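Local coordinates for alanine dehydrogenase/pyridine nucleotide transhydrogenase (Mycobacterium smegmatis str. MC2 155, PDB 3P2Y), which probably takes part in hydride transfer between NAD(H) and NADP(H), a reaction coupled to proton pumping across the membrane, at residues V38-V44 / S340-K345; A280-A286 / T305-L311; A289-P294 / H320-I325. One frame throughout, in Å; residues are numbered along the deposited sequence.

Interaction 1 of 3, residues V38-V44 / S340-K345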
loop_
_atom_site.group_PDB
_atom_site.type_symbol
_atom_site.label_atom_id
_atom_site.label_comp_id
_atom_site.label_asym_id
_atom_site.label_seq_id
_atom_site.Cartn_x
_atom_site.Cartn_y
_atom_site.Cartn_z
ATOM N N VAL A 38 -14.866 -14.281 5.062
ATOM C CA VAL A 38 -15.846 -15.385 5.134
ATOM C C VAL A 38 -15.328 -16.362 6.194
ATOM O O VAL A 38 -14.128 -16.543 6.336
ATOM C CB VAL A 38 -15.974 -16.084 3.717
ATOM C CG1 VAL A 38 -14.627 -16.654 3.235
ATOM C CG2 VAL A 38 -17.060 -17.189 3.747
ATOM N N ALA A 39 -16.222 -16.979 6.980
ATOM C CA ALA A 39 -15.750 -17.701 8.185
ATOM C C ALA A 39 -14.967 -18.970 7.870
ATOM O O ALA A 39 -14.081 -19.315 8.625
ATOM C CB ALA A 39 -16.909 -18.023 9.147
ATOM N N LEU A 40 -15.307 -19.660 6.777
ATOM C CA LEU A 40 -14.483 -20.779 6.322
ATOM C C LEU A 40 -14.072 -20.547 4.878
ATOM O O LEU A 40 -14.877 -20.071 4.074
ATOM C CB LEU A 40 -15.253 -22.112 6.409
ATOM C CG LEU A 40 -15.762 -22.567 7.781
ATOM C CD1 LEU A 40 -16.442 -23.933 7.608
ATOM C CD2 LEU A 40 -14.591 -22.647 8.822
ATOM N N VAL A 41 -12.812 -20.885 4.562
ATOM C CA VAL A 41 -12.312 -20.839 3.195
ATOM C C VAL A 41 -12.354 -22.249 2.622
ATOM O O VAL A 41 -12.367 -23.226 3.384
ATOM C CB VAL A 41 -10.829 -20.301 3.128
ATOM C CG1 VAL A 41 -10.782 -18.830 3.605
ATOM C CG2 VAL A 41 -9.876 -21.177 3.943
ATOM N N PRO A 42 -12.336 -22.372 1.290
ATOM C CA PRO A 42 -12.454 -23.701 0.677
ATOM C C PRO A 42 -11.457 -24.749 1.193
ATOM O O PRO A 42 -11.847 -25.897 1.406
ATOM C CB PRO A 42 -12.250 -23.404 -0.822
ATOM C CG PRO A 42 -12.898 -22.009 -0.966
ATOM C CD PRO A 42 -12.287 -21.311 0.263
ATOM N N LYS A 43 -10.197 -24.372 1.435
ATOM C CA LYS A 43 -9.202 -25.352 1.938
ATOM C C LYS A 43 -9.591 -25.962 3.278
ATOM O O LYS A 43 -9.291 -27.136 3.535
ATOM C CB LYS A 43 -7.789 -24.732 2.097
ATOM C CG LYS A 43 -7.085 -24.397 0.800
ATOM C CD LYS A 43 -5.785 -23.627 1.142
ATOM C CE LYS A 43 -5.132 -23.060 -0.117
ATOM N NZ LYS A 43 -3.738 -22.651 0.187
ATOM N N VAL A 44 -10.264 -25.176 4.123
ATOM C CA VAL A 44 -10.679 -25.641 5.442
ATOM C C VAL A 44 -11.952 -26.454 5.314
ATOM O O VAL A 44 -12.106 -27.504 5.936
ATOM C CB VAL A 44 -10.827 -24.433 6.445
ATOM C CG1 VAL A 44 -11.429 -24.874 7.792
ATOM C CG2 VAL A 44 -9.434 -23.779 6.680
ATOM N N SER A 340 -9.302 -14.620 6.282
ATOM C CA SER A 340 -10.340 -15.655 6.456
ATOM C C SER A 340 -9.765 -17.021 6.710
ATOM O O SER A 340 -10.368 -17.806 7.431
ATOM C CB SER A 340 -11.267 -15.761 5.243
ATOM O OG SER A 340 -11.870 -14.503 5.003
ATOM N N GLU A 341 -8.644 -17.340 6.073
ATOM C CA GLU A 341 -8.052 -18.680 6.275
ATOM C C GLU A 341 -7.585 -18.858 7.705
ATOM O O GLU A 341 -7.857 -19.894 8.308
ATOM C CB GLU A 341 -6.900 -18.911 5.302
ATOM C CG GLU A 341 -6.240 -20.288 5.443
ATOM C CD GLU A 341 -5.058 -20.442 4.483
ATOM O OE1 GLU A 341 -5.201 -20.053 3.312
ATOM O OE2 GLU A 341 -3.988 -20.949 4.901
ATOM N N LEU A 342 -6.893 -17.863 8.247
ATOM C CA LEU A 342 -6.428 -17.943 9.630
ATOM C C LEU A 342 -7.615 -18.024 10.601
ATOM O O LEU A 342 -7.601 -18.848 11.522
ATOM C CB LEU A 342 -5.546 -16.747 9.959
ATOM C CG LEU A 342 -4.240 -16.743 9.142
ATOM C CD1 LEU A 342 -3.510 -15.443 9.431
ATOM C CD2 LEU A 342 -3.355 -17.943 9.452
ATOM N N TYR A 343 -8.613 -17.160 10.367
ATOM C CA TYR A 343 -9.858 -17.137 11.144
ATOM C C TYR A 343 -10.565 -18.489 11.078
ATOM O O TYR A 343 -11.067 -19.010 12.094
ATOM C CB TYR A 343 -10.807 -16.031 10.646
ATOM C CG TYR A 343 -12.067 -15.928 11.473
ATOM C CD1 TYR A 343 -13.273 -16.455 11.002
ATOM C CD2 TYR A 343 -12.054 -15.285 12.727
ATOM C CE1 TYR A 343 -14.457 -16.367 11.790
ATOM C CE2 TYR A 343 -13.208 -15.214 13.516
ATOM C CZ TYR A 343 -14.404 -15.748 13.024
ATOM O OH TYR A 343 -15.551 -15.632 13.746
ATOM N N ALA A 344 -10.635 -19.057 9.877
ATOM C CA ALA A 344 -11.266 -20.374 9.699
ATOM C C ALA A 344 -10.582 -21.453 10.523
ATOM O O ALA A 344 -11.246 -22.309 11.112
ATOM C CB ALA A 344 -11.231 -20.754 8.167
ATOM N N LYS A 345 -9.251 -21.417 10.568
ATOM C CA LYS A 345 -8.498 -22.359 11.418
ATOM C C LYS A 345 -8.774 -22.105 12.914
ATOM O O LYS A 345 -8.906 -23.073 13.696
ATOM C CB LYS A 345 -7.006 -22.302 11.056
ATOM C CG LYS A 345 -6.743 -22.921 9.686
ATOM C CD LYS A 345 -5.260 -22.839 9.252
ATOM C CE LYS A 345 -5.082 -23.554 7.905
ATOM N NZ LYS A 345 -3.619 -23.717 7.554
HETATM O O HOH W 1 -4.032 -19.702 0.766
#

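Interaction 2 of 3, residues A280-A286 / T305-L311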
loop_
_atom_site.group_PDB
_atom_site.type_symbol
_atom_site.label_atom_id
_atom_site.label_comp_id
_atom_site.label_asym_id
_atom_site.label_seq_id
_atom_site.Cartn_x
_atom_site.Cartn_y
_atom_site.Cartn_z
ATOM N N ALA A 280 -10.743 4.192 23.225
ATOM C CA ALA A 280 -9.328 4.011 22.967
ATOM C C ALA A 280 -8.513 5.011 23.797
ATOM O O ALA A 280 -8.906 6.183 23.918
ATOM C CB ALA A 280 -9.060 4.200 21.484
ATOM N N PRO A 281 -7.377 4.564 24.357
ATOM C CA PRO A 281 -6.450 5.474 25.037
ATOM C C PRO A 281 -5.925 6.567 24.096
ATOM O O PRO A 281 -5.495 6.259 22.969
ATOM C CB PRO A 281 -5.280 4.559 25.412
ATOM C CG PRO A 281 -5.814 3.182 25.363
ATOM C CD PRO A 281 -6.879 3.173 24.350
ATOM N N ARG A 282 -5.931 7.817 24.565
ATOM C CA ARG A 282 -5.337 8.923 23.816
ATOM C C ARG A 282 -3.809 8.887 23.895
ATOM O O ARG A 282 -3.234 9.033 24.965
ATOM C CB ARG A 282 -5.900 10.270 24.324
ATOM C CG ARG A 282 -5.398 11.493 23.582
ATOM C CD ARG A 282 -5.936 11.584 22.134
ATOM N NE ARG A 282 -7.398 11.543 22.018
ATOM C CZ ARG A 282 -8.226 12.539 22.358
ATOM N NH1 ARG A 282 -7.759 13.681 22.872
ATOM N NH2 ARG A 282 -9.538 12.385 22.189
ATOM N N LEU A 283 -3.150 8.679 22.762
ATOM C CA LEU A 283 -1.690 8.581 22.732
ATOM C C LEU A 283 -1.021 9.662 21.895
ATOM O O LEU A 283 0.176 9.938 22.081
ATOM C CB LEU A 283 -1.264 7.207 22.199
ATOM C CG LEU A 283 -1.770 5.949 22.919
ATOM C CD1 LEU A 283 -1.501 4.717 22.049
ATOM C CD2 LEU A 283 -1.095 5.802 24.265
ATOM N N VAL A 284 -1.762 10.222 20.941
ATOM C CA VAL A 284 -1.221 11.227 20.031
ATOM C C VAL A 284 -2.116 12.455 20.161
ATOM O O VAL A 284 -3.230 12.492 19.624
ATOM C CB VAL A 284 -1.187 10.725 18.567
ATOM C CG1 VAL A 284 -0.691 11.825 17.598
ATOM C CG2 VAL A 284 -0.298 9.446 18.441
ATOM N N THR A 285 -1.620 13.455 20.876
ATOM C CA THR A 285 -2.361 14.714 21.040
ATOM C C THR A 285 -2.367 15.477 19.727
ATOM O O THR A 285 -1.553 15.218 18.828
ATOM C CB THR A 285 -1.673 15.620 22.089
ATOM O OG1 THR A 285 -0.340 15.910 21.648
ATOM C CG2 THR A 285 -1.636 14.952 23.463
ATOM N N ALA A 286 -3.262 16.464 19.632
ATOM C CA ALA A 286 -3.246 17.380 18.501
ATOM C C ALA A 286 -1.861 18.008 18.279
ATOM O O ALA A 286 -1.406 18.092 17.136
ATOM C CB ALA A 286 -4.308 18.465 18.684
ATOM N N THR A 305 -13.290 2.942 18.412
ATOM C CA THR A 305 -13.501 3.331 19.809
ATOM C C THR A 305 -13.007 4.733 20.134
ATOM O O THR A 305 -12.685 5.030 21.288
ATOM C CB THR A 305 -12.924 2.299 20.799
ATOM O OG1 THR A 305 -11.529 2.046 20.527
ATOM C CG2 THR A 305 -13.733 0.994 20.729
ATOM N N GLY A 306 -12.952 5.594 19.122
ATOM C CA GLY A 306 -12.631 6.993 19.342
ATOM C C GLY A 306 -11.282 7.442 18.798
ATOM O O GLY A 306 -11.058 8.643 18.625
ATOM N N GLY A 307 -10.400 6.482 18.509
ATOM C CA GLY A 307 -9.050 6.786 17.994
ATOM C C GLY A 307 -8.028 7.096 19.075
ATOM O O GLY A 307 -8.355 7.715 20.089
ATOM N N ASN A 308 -6.777 6.686 18.849
ATOM C CA ASN A 308 -5.674 7.029 19.739
ATOM C C ASN A 308 -5.223 8.454 19.500
ATOM O O ASN A 308 -4.478 9.014 20.320
ATOM C CB ASN A 308 -4.467 6.106 19.504
ATOM C CG ASN A 308 -4.797 4.623 19.728
ATOM O OD1 ASN A 308 -4.555 3.780 18.854
ATOM N ND2 ASN A 308 -5.375 4.302 20.884
ATOM N N CYS A 309 -5.630 9.014 18.353
ATOM C CA CYS A 309 -5.209 10.361 17.969
ATOM C C CYS A 309 -6.386 11.302 18.095
ATOM O O CYS A 309 -7.470 11.030 17.591
ATOM C CB CYS A 309 -4.639 10.405 16.537
ATOM S SG CYS A 309 -4.045 12.034 16.012
ATOM N N GLU A 310 -6.147 12.422 18.768
ATOM C CA GLU A 310 -7.164 13.458 18.970
ATOM C C GLU A 310 -7.797 13.973 17.658
ATOM O O GLU A 310 -8.971 14.355 17.628
ATOM C CB GLU A 310 -6.526 14.603 19.779
ATOM C CG GLU A 310 -7.381 15.841 20.035
ATOM C CD GLU A 310 -6.666 16.884 20.919
ATOM O OE1 GLU A 310 -5.485 16.673 21.323
ATOM O OE2 GLU A 310 -7.301 17.927 21.197
ATOM N N LEU A 311 -7.022 13.977 16.580
ATOM C CA LEU A 311 -7.495 14.539 15.317
ATOM C C LEU A 311 -8.102 13.478 14.389
ATOM O O LEU A 311 -8.536 13.787 13.282
ATOM C CB LEU A 311 -6.358 15.296 14.629
ATOM C CG LEU A 311 -5.792 16.471 15.439
ATOM C CD1 LEU A 311 -4.485 16.967 14.842
ATOM C CD2 LEU A 311 -6.830 17.611 15.527
HETATM O O HOH W 2 -10.394 7.688 22.173
#

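Interaction 3 of 3, residues A289-P294 / H320-I325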
loop_
_atom_site.group_PDB
_atom_site.type_symbol
_atom_site.label_atom_id
_atom_site.label_comp_id
_atom_site.label_asym_id
_atom_site.label_seq_id
_atom_site.Cartn_x
_atom_site.Cartn_y
_atom_site.Cartn_z
ATOM N N ALA A 289 0.749 15.492 16.719
ATOM C CA ALA A 289 0.506 15.284 15.287
ATOM C C ALA A 289 0.939 16.504 14.491
ATOM O O ALA A 289 1.606 16.379 13.473
ATOM C CB ALA A 289 -0.964 14.969 15.014
ATOM N N THR A 290 0.573 17.685 14.986
ATOM C CA THR A 290 0.876 18.958 14.333
ATOM C C THR A 290 2.373 19.233 14.247
ATOM O O THR A 290 2.839 19.898 13.302
ATOM C CB THR A 290 0.170 20.118 15.111
ATOM O OG1 THR A 290 -1.231 19.869 15.098
ATOM C CG2 THR A 290 0.435 21.465 14.491
ATOM N N GLY A 291 3.110 18.722 15.231
ATOM C CA GLY A 291 4.566 18.888 15.309
ATOM C C GLY A 291 5.354 17.963 14.384
ATOM O O GLY A 291 6.566 18.132 14.231
ATOM N N MET A 292 4.682 16.974 13.781
ATOM C CA MET A 292 5.337 16.087 12.809
ATOM C C MET A 292 5.641 16.841 11.500
ATOM O O MET A 292 5.006 17.862 11.178
ATOM C CB MET A 292 4.469 14.846 12.533
ATOM C CG MET A 292 4.278 13.963 13.778
ATOM S SD MET A 292 2.980 12.698 13.617
ATOM C CE MET A 292 3.656 11.653 12.318
ATOM N N GLN A 293 6.642 16.372 10.774
ATOM C CA GLN A 293 7.033 17.024 9.526
ATOM C C GLN A 293 5.940 16.850 8.483
ATOM O O GLN A 293 5.247 15.835 8.475
ATOM C CB GLN A 293 8.358 16.450 9.004
ATOM C CG GLN A 293 9.586 16.909 9.813
ATOM C CD GLN A 293 9.783 18.430 9.795
ATOM O OE1 GLN A 293 9.853 19.054 8.728
ATOM N NE2 GLN A 293 9.869 19.031 10.977
ATOM N N PRO A 294 5.798 17.830 7.572
ATOM C CA PRO A 294 4.846 17.670 6.472
ATOM C C PRO A 294 5.053 16.339 5.748
ATOM O O PRO A 294 6.200 15.928 5.565
ATOM C CB PRO A 294 5.209 18.829 5.524
ATOM C CG PRO A 294 5.712 19.906 6.455
ATOM C CD PRO A 294 6.501 19.132 7.523
ATOM N N HIS A 320 -3.908 17.400 8.333
ATOM C CA HIS A 320 -3.915 18.450 9.339
ATOM C C HIS A 320 -2.517 19.071 9.407
ATOM O O HIS A 320 -1.559 18.408 9.793
ATOM C CB HIS A 320 -4.370 17.865 10.684
ATOM C CG HIS A 320 -4.540 18.886 11.762
ATOM N ND1 HIS A 320 -5.720 19.579 11.951
ATOM C CD2 HIS A 320 -3.683 19.330 12.709
ATOM C CE1 HIS A 320 -5.575 20.415 12.966
ATOM N NE2 HIS A 320 -4.349 20.285 13.442
ATOM N N HIS A 321 -2.401 20.350 9.018
ATOM C CA HIS A 321 -1.108 21.036 8.975
ATOM C C HIS A 321 -0.047 20.186 8.254
ATOM O O HIS A 321 1.084 20.010 8.718
ATOM C CB HIS A 321 -0.684 21.459 10.385
ATOM C CG HIS A 321 -1.560 22.528 10.966
ATOM N ND1 HIS A 321 -2.656 22.250 11.756
ATOM C CD2 HIS A 321 -1.529 23.875 10.833
ATOM C CE1 HIS A 321 -3.252 23.378 12.096
ATOM N NE2 HIS A 321 -2.583 24.379 11.556
ATOM N N GLY A 322 -0.433 19.668 7.084
ATOM C CA GLY A 322 0.484 18.873 6.235
ATOM C C GLY A 322 0.739 17.457 6.713
ATOM O O GLY A 322 1.526 16.731 6.095
ATOM N N VAL A 323 0.057 17.047 7.781
ATOM C CA VAL A 323 0.251 15.679 8.349
ATOM C C VAL A 323 -0.978 14.832 8.060
ATOM O O VAL A 323 -2.121 15.238 8.345
ATOM C CB VAL A 323 0.544 15.727 9.881
ATOM C CG1 VAL A 323 0.689 14.314 10.461
ATOM C CG2 VAL A 323 1.822 16.539 10.170
ATOM N N THR A 324 -0.766 13.644 7.486
ATOM C CA THR A 324 -1.905 12.817 7.063
ATOM C C THR A 324 -2.328 11.965 8.262
ATOM O O THR A 324 -1.492 11.318 8.891
ATOM C CB THR A 324 -1.528 11.909 5.866
ATOM O OG1 THR A 324 -1.153 12.717 4.741
ATOM C CG2 THR A 324 -2.695 10.966 5.453
ATOM N N ILE A 325 -3.614 11.994 8.611
ATOM C CA ILE A 325 -4.150 11.186 9.707
ATOM C C ILE A 325 -5.184 10.232 9.126
ATOM O O ILE A 325 -6.206 10.685 8.595
ATOM C CB ILE A 325 -4.822 12.084 10.769
ATOM C CG1 ILE A 325 -3.954 13.333 11.023
ATOM C CG2 ILE A 325 -5.096 11.286 12.048
ATOM C CD1 ILE A 325 -2.641 13.015 11.727
HETATM O O HOH W 3 3.758 19.698 9.310
#

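Interaction 1 of 3, residues V38-V44 / S340-K345
The backbone of 38-44 runs as a loop past helix 336-354 and turns into helix 42-50; the closest CA pair is Leu40 and Ala344, 4.7 Å apart. Helix 336-354 thus packs on the loop after strand 24-27 of the six-stranded parallel alpha/beta sheet of the N-terminal part, with Val41 as N-cap of helix 42-50. The helix comes from far later in the chain and belongs by sequence to the C-terminal family. Strand 24-27 lies behind Val38 and Leu40.

Ser340 makes the direct hydrogen bond. Its OG accepts from Val38 N at 3.0 Å, nearly straight at 165°. The same hydroxyl is also hydrogen-bonded to Pro336 O, one helical turn earlier, so it ties the loop to the helix backbone.

Ala344 is the centre of the apolar packing. Its CB meets Leu40 CD2 at 3.9 Å and Val44 CG2 at 3.8 Å. Val41 sits beside it. Its CG1 lies beside the backbone N, opposite the carbonyl carbon (chi1 -64°), and reaches Ser340 CB at 3.5 Å. Its other branch, CG2, lies against CB and CG of Glu341. Tyr343 turns the edge of its ring to Ala39, and its OH is hydrogen-bonded to Lys90 O. Leu342, turned from the loop, packs on Gly180 of the second subunit. Lys345 touches Val44 and also Ala179 of that subunit.

Ala39 O and Val41 N are buried here without a hydrogen-bonding partner. Ala39 O does receive a CA-H...O contact from Ala344 CA at 3.2 Å. The extended chain of Glu341 carries its carboxylate toward the exposed Lys43, but beyond salt-bridge distance. A water spans the gap, donating to Glu341 OE1 at 2.8 Å and accepting from Lys43 NZ at 3.0 Å.

Interaction 2 of 3, residues A280-A286 / T305-L311
Ala280 opens the contact: its N donates to Thr305 O at 2.9 Å, from above the carbonyl plane. A water donates to both Ala280 O and Gly307 O. Pro281 O accepts from Asn308 ND2 at 2.9 Å, within the amide plane of Asn308. Asn308 OD1 is bound to Thr271 OG1 and ND2 also to Ala273 O, so the amide is fixed in its rotation. Arg282 bends at chi2 (69°) and chi3 and lays one guanidinium face over CA and CB of Glu310. Leu283 N and Val284 N both donate to Asn308 O, at 2.8 and 3.0 Å. Val284 forms a single beta bridge with Cys309, and its O accepts from Glu310 N at 3.0 Å. Its CG1 touches Cys309 SG. Thr285 is the N-cap of helix 286-290, with OG1 bonded to Ala288 N and Glu260 OE1. Ala286 N donates to Glu310 OE1 at 2.8 Å, and Ala286 CB packs on Leu311.

These loops follow neighbouring parallel strands of the Rossmann-type sheet, 268-271 and 297-300. Most of their hydrogen bonds use backbone groups. The Glu310 carboxylate at the helix start would probably be stabilised by the helix dipole and by nearby Arg282.

Interaction 3 of 3, residues A289-P294 / H320-I325
The His320 ring meets Thr290 OG1 at its edge, in the ring plane, with CD2 the nearest ring atom at 3.5 Å. Over one face of this ring, offset toward the rim, lies His321 ND1. The His321 ring in turn has His320 CD2 at its edge. Thr290 CG2 approaches the His321 ring obliquely at CG, 4.2 Å away. These positions hold for one of two conformers of His321, which also touches a crystal neighbour, so they are less certain.

Thr290 reaches both rings with different branches. CG2 lies opposite the backbone N, while OG1 lies beside it (chi1 -60°). The hydroxyl is hydrogen-bonded to Ala286 O, one turn back in helix 286-290.

Val323 fills the middle of the contact. Its CG2 points at the bend after the helix, 3.3 Å from Ala289 O and 3.6 Å from Met292 O. It also packs on Met292 CB at 3.9 Å. Ala289 O accepts a backbone hydrogen bond from Met292 N, so the methyl lies against a carbonyl that is already paired. In one of its two conformers, Ile325 CD1 touches Ala289 CB.

Further along the chain, Pro294 CA makes a CA-H...O contact of 3.5 Å with Gly322 O. A water lies within hydrogen-bonding distance of Met292 O (2.9 Å) and His321 O (2.8 Å). Pro294 and Thr324 also pack on Leu66 of the second subunit.

His320 to Val323 form a type I' turn. It is closed by His320 N to Val323 O and Val323 N to His320 O, the pattern of a tight two-residue beta hairpin. The hairpin joins strands 317-320 and 323-326 at the edge of the mixed sheet, where helix 286-290 packs against it in the Rossmann-type C-terminal region.

How the interactions relate
Interactions 2 and 3 adjoin, with centres 14 Å apart, in the C-terminal region. Their segments alternate along the chain, in the order 280-286, 289-294, 305-311, 320-325. They lie at opposite ends of the parallel strands: interaction 2 where the chain leaves 268-271 and 297-300, interaction 3 where it enters 297-300 and 323-326. Helix 286-290 spans between them. Leu311 CD1 links them, packing on His320 CD2 at 3.3 Å. Interaction 1 is across the chain's centre, 33 and 39 Å from them between centres, and its segments enclose both in sequence. Through helix 336-354 the chain returns to the N-terminal part after completing the mixed sheet. Interactions 1 and 3 also touch the second subunit.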